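Local coordinates for putative branched-chain amino acid aminotransferase IlvE (Streptococcus mutans, PDB 4DQN), which probably catalyses the reversible, pyridoxal-phosphate-dependent transfer of the amino group between leucine, isoleucine or valine and 2-oxoglutarate in branched-chain amino acid biosynthesis, at residues G315-T318 with H319-Y322. Residues are numbered along the deposited sequence; the frame is centred on the assembly and turned at random.
Sequences GPVT and HKLY
The carbonyl oxygen of Gly315 is gripped twice by His319: the backbone N donates at 3.0 Å from Gly315 O, and the ring's ND1 adds a weak, bent bond at 3.3 Å to that same atom. Gly315 is the N-cap of helix 316-329, and the pair illustrates how a first turn begins, with a side chain supplementing, only weakly, the opening i to i+4 bond. The His319 ring meets the oxygen obliquely, and its ND1 N-H is shared between Gly315 O and Val314 O, both bonds weak. Regular helical bonds follow, from Lys320 N to Pro316 O and from Leu321 N to Val317 O; a nearly straight bond (163°) joins Tyr322 N to Thr318 O over 2.9 Å. Pro316, which has no N-H to offer, suits the first helical position. On the inner face, Thr318 OG1 and Val317 N hydrogen-bond to the two carboxylate oxygens of Glu283, anchoring the helix start to strand 281-288 of the mixed sheet. The Lys320 chain runs alongside the carbonyl of Pro316, CG 3.5 Å from Pro316 O, and bends at chi3 (43°). Val317 and Leu321 run side by side; with Val317 CG1 anti to the backbone N (chi1 176°), that methyl lies 4.1 Å from Leu321 CD1.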
loop_
_atom_site.group_PDB
_atom_site.type_symbol
_atom_site.label_atom_id
_atom_site.label_comp_id
_atom_site.label_asym_id
_atom_site.label_seq_id
_atom_site.Cartn_x
_atom_site.Cartn_y
_atom_site.Cartn_z
ATOM N N GLY A 315 4.291 -10.054 -34.014
ATOM C CA GLY A 315 3.228 -10.081 -34.999
ATOM C C GLY A 315 3.013 -8.768 -35.722
ATOM O O GLY A 315 3.340 -7.697 -35.200
ATOM N N PRO A 316 2.452 -8.851 -36.935
ATOM C CA PRO A 316 2.172 -7.717 -37.817
ATOM C C PRO A 316 1.222 -6.687 -37.223
ATOM O O PRO A 316 1.442 -5.491 -37.437
ATOM C CB PRO A 316 1.514 -8.380 -39.041
ATOM C CG PRO A 316 1.091 -9.755 -38.575
ATOM C CD PRO A 316 2.156 -10.136 -37.593
ATOM N N VAL A 317 0.176 -7.124 -36.525
ATOM C CA VAL A 317 -0.821 -6.186 -36.013
ATOM C C VAL A 317 -0.220 -5.403 -34.851
ATOM O O VAL A 317 -0.405 -4.183 -34.750
ATOM C CB VAL A 317 -2.129 -6.907 -35.582
ATOM C CG1 VAL A 317 -3.119 -5.919 -34.952
ATOM C CG2 VAL A 317 -2.765 -7.622 -36.772
ATOM N N THR A 318 0.513 -6.105 -33.986
ATOM C CA THR A 318 1.254 -5.452 -32.907
ATOM C C THR A 318 2.204 -4.409 -33.500
ATOM O O THR A 318 2.253 -3.268 -33.044
ATOM C CB THR A 318 2.055 -6.465 -32.052
ATOM O OG1 THR A 318 1.149 -7.369 -31.403
ATOM C CG2 THR A 318 2.876 -5.745 -30.981
ATOM N N HIS A 319 2.942 -4.800 -34.534
ATOM C CA HIS A 319 3.858 -3.873 -35.202
ATOM C C HIS A 319 3.148 -2.621 -35.695
ATOM O O HIS A 319 3.652 -1.509 -35.538
ATOM C CB HIS A 319 4.531 -4.561 -36.391
ATOM C CG HIS A 319 5.903 -5.079 -36.098
ATOM N ND1 HIS A 319 6.205 -6.426 -36.075
ATOM C CD2 HIS A 319 7.064 -4.430 -35.846
ATOM C CE1 HIS A 319 7.489 -6.581 -35.800
ATOM N NE2 HIS A 319 8.033 -5.386 -35.654
ATOM N N LYS A 320 1.978 -2.808 -36.295
ATOM C CA LYS A 320 1.221 -1.707 -36.890
ATOM C C LYS A 320 0.697 -0.743 -35.838
ATOM O O LYS A 320 0.702 0.470 -36.035
ATOM C CB LYS A 320 0.043 -2.254 -37.709
ATOM C CG LYS A 320 0.389 -2.580 -39.156
ATOM C CD LYS A 320 -0.597 -3.587 -39.738
ATOM C CE LYS A 320 -2.033 -3.262 -39.341
ATOM N NZ LYS A 320 -2.985 -4.381 -39.672
ATOM N N LEU A 321 0.219 -1.294 -34.730
ATOM C CA LEU A 321 -0.282 -0.481 -33.627
ATOM C C LEU A 321 0.857 0.282 -32.971
ATOM O O LEU A 321 0.703 1.458 -32.629
ATOM C CB LEU A 321 -0.989 -1.362 -32.589
ATOM C CG LEU A 321 -2.300 -2.004 -33.055
ATOM C CD1 LEU A 321 -2.767 -3.081 -32.070
ATOM C CD2 LEU A 321 -3.358 -0.952 -33.203
ATOM N N TYR A 322 1.990 -0.393 -32.783
ATOM C CA TYR A 322 3.172 0.232 -32.182
ATOM C C TYR A 322 3.668 1.405 -33.022
ATOM O O TYR A 322 3.908 2.501 -32.498
ATOM C CB TYR A 322 4.297 -0.794 -32.013
ATOM C CG TYR A 322 5.581 -0.237 -31.401
ATOM C CD1 TYR A 322 5.773 -0.227 -30.018
ATOM C CD2 TYR A 322 6.606 0.263 -32.207
ATOM C CE1 TYR A 322 6.952 0.274 -29.456
ATOM C CE2 TYR A 322 7.778 0.769 -31.657
ATOM C CZ TYR A 322 7.947 0.770 -30.278
ATOM O OH TYR A 322 9.112 1.267 -29.721
#